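Local coordinates for protein putative transcription regulator (Lactobacillus plantarum, PDB 3K69) that is a putative transcriptional regulator of the helix-turn-helix clan, probably binding DNA as a dimer to control gene expression, at residues M77-L82 / F138-L143. Numbering follows the deposited sequence.
Sequences MNLGDL and FTMADL
Two helix N-termini are joined by a single beta bridge between the backbones of Asn78 and Thr139, each the N-cap of its helix, with CA atoms 4.3 Å apart. Met140 N donates to Met77 O at 2.9 Å, approaching nearly in line with the carbonyl, and Leu79 N returns a straighter bond to Phe138 O at 2.8 Å (N-H...O 167°). In this putative helix-turn-helix regulator the bridge ties the start of helix 79-86 to helix 140-148, which follows the long helix 111-136. With CG anti to the backbone N (chi1 -170°), Asn78 turns OD1 back to accept from Asp81 N at 3.0 Å on an in-plane lone pair and, weakly, from Gly80 N, while ND2 donates to His136 O. With an alanine here, both amides would probably lose their cap and His136 O its side-chain donor. Thr139 N donates to the anti lone pair of Asp142 OD2 at 2.7 Å, and Asp142 N returns a weak bond to Thr139 OG1, a capping box. On the apolar side, Leu79 CD1 sits 3.6 Å from SE of the selenomethionine Met140 and 3.7 Å from Leu143 CD1. Bent at chi2 and chi3 (both -63°), the Met140 chain also brings SE against Leu82 CD2, and Leu123 of the second subunit packs on Leu79.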
HETATM    1  N   MSE A  77     -12.905  17.053   9.023  1.00 15.95           N
HETATM    2  CA  MSE A  77     -12.752  15.863   8.190  1.00 17.83           C
HETATM    3  C   MSE A  77     -11.371  15.270   8.366  1.00 18.50           C
HETATM    4  O   MSE A  77     -10.400  15.744   7.770  1.00 15.95           O
HETATM    5  CB  MSE A  77     -12.938  16.219   6.740  1.00 16.68           C
HETATM    6  CG  MSE A  77     -14.248  16.886   6.501  1.00 22.78           C
HETATM    7 SE   MSE A  77     -14.448  17.451   4.642  0.75 25.02          SE
HETATM    8  CE  MSE A  77     -16.188  18.339   4.860  1.00 22.37           C
ATOM      9  N   ASN A  78     -11.290  14.263   9.226  1.00 19.18           N
ATOM     10  CA  ASN A  78     -10.070  13.502   9.378  1.00 18.36           C
ATOM     11  C   ASN A  78      -9.677  12.814   8.073  1.00 15.83           C
ATOM     12  O   ASN A  78     -10.475  12.086   7.452  1.00 15.36           O
ATOM     13  CB  ASN A  78     -10.210  12.442  10.486  1.00 17.79           C
ATOM     14  CG  ASN A  78      -8.892  11.809  10.828  1.00 19.08           C
ATOM     15  OD1 ASN A  78      -8.493  10.830  10.189  1.00 17.43           O
ATOM     16  ND2 ASN A  78      -8.158  12.403  11.784  1.00 14.70           N
ATOM     17  N   LEU A  79      -8.428  13.019   7.672  1.00 15.38           N
ATOM     18  CA  LEU A  79      -7.909  12.491   6.427  1.00 15.23           C
ATOM     19  C   LEU A  79      -7.866  10.964   6.422  1.00 13.69           C
ATOM     20  O   LEU A  79      -8.088  10.350   5.430  1.00 14.87           O
ATOM     21  CB  LEU A  79      -6.523  13.093   6.152  1.00 19.52           C
ATOM     22  CG  LEU A  79      -6.065  13.266   4.703  1.00 25.82           C
ATOM     23  CD1 LEU A  79      -6.989  14.176   3.884  1.00 21.29           C
ATOM     24  CD2 LEU A  79      -4.659  13.833   4.803  1.00 16.31           C
ATOM     25  N   GLY A  80      -7.595  10.365   7.565  1.00 15.70           N
ATOM     26  CA  GLY A  80      -7.619   8.957   7.724  1.00 15.03           C
ATOM     27  C   GLY A  80      -8.974   8.335   7.668  1.00 16.68           C
ATOM     28  O   GLY A  80      -9.123   7.283   7.080  1.00 16.32           O
ATOM     29  N   ASP A  81      -9.955   8.970   8.295  1.00 16.93           N
ATOM     30  CA  ASP A  81     -11.351   8.616   8.098  1.00 17.66           C
ATOM     31  C   ASP A  81     -11.697   8.643   6.611  1.00 14.91           C
ATOM     32  O   ASP A  81     -12.262   7.707   6.103  1.00 16.32           O
ATOM     33  CB  ASP A  81     -12.281   9.570   8.859  1.00 15.61           C
ATOM     34  CG  ASP A  81     -12.235   9.370  10.360  1.00 19.50           C
ATOM     35  OD1 ASP A  81     -11.725   8.315  10.790  1.00 22.90           O
ATOM     36  OD2 ASP A  81     -12.718  10.264  11.099  1.00 29.17           O
ATOM     37  N   LEU A  82     -11.329   9.694   5.912  1.00 18.61           N
ATOM     38  CA  LEU A  82     -11.605   9.770   4.468  1.00 18.17           C
ATOM     39  C   LEU A  82     -10.919   8.648   3.668  1.00 17.50           C
ATOM     40  O   LEU A  82     -11.557   7.990   2.818  1.00 17.01           O
ATOM     41  CB  LEU A  82     -11.194  11.152   3.935  1.00 16.92           C
ATOM     42  CG  LEU A  82     -11.549  11.410   2.469  1.00 22.10           C
ATOM     43  CD1 LEU A  82     -13.068  11.251   2.265  1.00 14.65           C
ATOM     44  CD2 LEU A  82     -10.997  12.834   2.013  1.00 19.98           C
ATOM     45  N   PHE A 138      -3.960  13.783  10.377  1.00 15.49           N
ATOM     46  CA  PHE A 138      -4.266  15.025   9.663  1.00 16.35           C
ATOM     47  C   PHE A 138      -5.726  15.166   9.353  1.00 14.84           C
ATOM     48  O   PHE A 138      -6.490  14.189   9.402  1.00 18.00           O
ATOM     49  CB  PHE A 138      -3.521  15.104   8.321  1.00 15.79           C
ATOM     50  CG  PHE A 138      -2.039  14.947   8.457  1.00 18.50           C
ATOM     51  CD1 PHE A 138      -1.286  15.919   9.085  1.00 17.49           C
ATOM     52  CD2 PHE A 138      -1.415  13.807   8.018  1.00 15.69           C
ATOM     53  CE1 PHE A 138       0.097  15.755   9.249  1.00 23.23           C
ATOM     54  CE2 PHE A 138      -0.059  13.635   8.202  1.00 19.78           C
ATOM     55  CZ  PHE A 138       0.693  14.624   8.798  1.00 19.95           C
ATOM     56  N   THR A 139      -6.079  16.385   8.944  1.00 15.25           N
ATOM     57  CA  THR A 139      -7.407  16.699   8.442  1.00 17.63           C
ATOM     58  C   THR A 139      -7.295  17.247   7.045  1.00 17.90           C
ATOM     59  O   THR A 139      -6.215  17.524   6.558  1.00 18.88           O
ATOM     60  CB  THR A 139      -8.172  17.751   9.293  1.00 15.54           C
ATOM     61  OG1 THR A 139      -7.592  19.042   9.099  1.00 19.01           O
ATOM     62  CG2 THR A 139      -8.207  17.387  10.779  1.00 16.57           C
HETATM   63  N   MSE A 140      -8.455  17.429   6.426  1.00 21.07           N
HETATM   64  CA  MSE A 140      -8.539  18.101   5.144  1.00 20.71           C
HETATM   65  C   MSE A 140      -8.027  19.539   5.207  1.00 17.89           C
HETATM   66  O   MSE A 140      -7.600  20.050   4.176  1.00 15.81           O
HETATM   67  CB  MSE A 140      -9.994  18.089   4.611  1.00 19.55           C
HETATM   68  CG  MSE A 140     -10.431  16.782   3.946  1.00 24.98           C
HETATM   69 SE   MSE A 140      -9.403  16.328   2.323  0.75 22.89          SE
HETATM   70  CE  MSE A 140      -9.918  17.916   1.185  1.00 19.19           C
ATOM     71  N   ALA A 141      -8.082  20.196   6.386  1.00 16.31           N
ATOM     72  CA  ALA A 141      -7.522  21.528   6.539  1.00 17.36           C
ATOM     73  C   ALA A 141      -5.994  21.476   6.426  1.00 16.84           C
ATOM     74  O   ALA A 141      -5.396  22.366   5.886  1.00 18.80           O
ATOM     75  CB  ALA A 141      -7.954  22.167   7.907  1.00 17.06           C
ATOM     76  N   ASP A 142      -5.366  20.434   6.973  1.00 19.36           N
ATOM     77  CA  ASP A 142      -3.917  20.206   6.775  1.00 18.75           C
ATOM     78  C   ASP A 142      -3.622  20.002   5.296  1.00 18.88           C
ATOM     79  O   ASP A 142      -2.619  20.476   4.792  1.00 16.13           O
ATOM     80  CB  ASP A 142      -3.445  18.981   7.559  1.00 20.10           C
ATOM     81  CG  ASP A 142      -3.624  19.138   9.066  1.00 20.93           C
ATOM     82  OD1 ASP A 142      -3.109  20.121   9.605  1.00 23.34           O
ATOM     83  OD2 ASP A 142      -4.278  18.291   9.717  1.00 20.45           O
ATOM     84  N   LEU A 143      -4.494  19.279   4.587  1.00 20.74           N
ATOM     85  CA  LEU A 143      -4.235  18.998   3.185  1.00 18.76           C
ATOM     86  C   LEU A 143      -4.353  20.275   2.377  1.00 17.84           C
ATOM     87  O   LEU A 143      -3.522  20.552   1.534  1.00 17.76           O
ATOM     88  CB  LEU A 143      -5.128  17.880   2.630  1.00 16.20           C
ATOM     89  CG  LEU A 143      -4.777  17.317   1.230  1.00 21.99           C
ATOM     90  CD1 LEU A 143      -5.190  15.851   1.124  1.00 19.37           C
ATOM     91  CD2 LEU A 143      -5.395  18.140   0.092  1.00 16.76           C
TER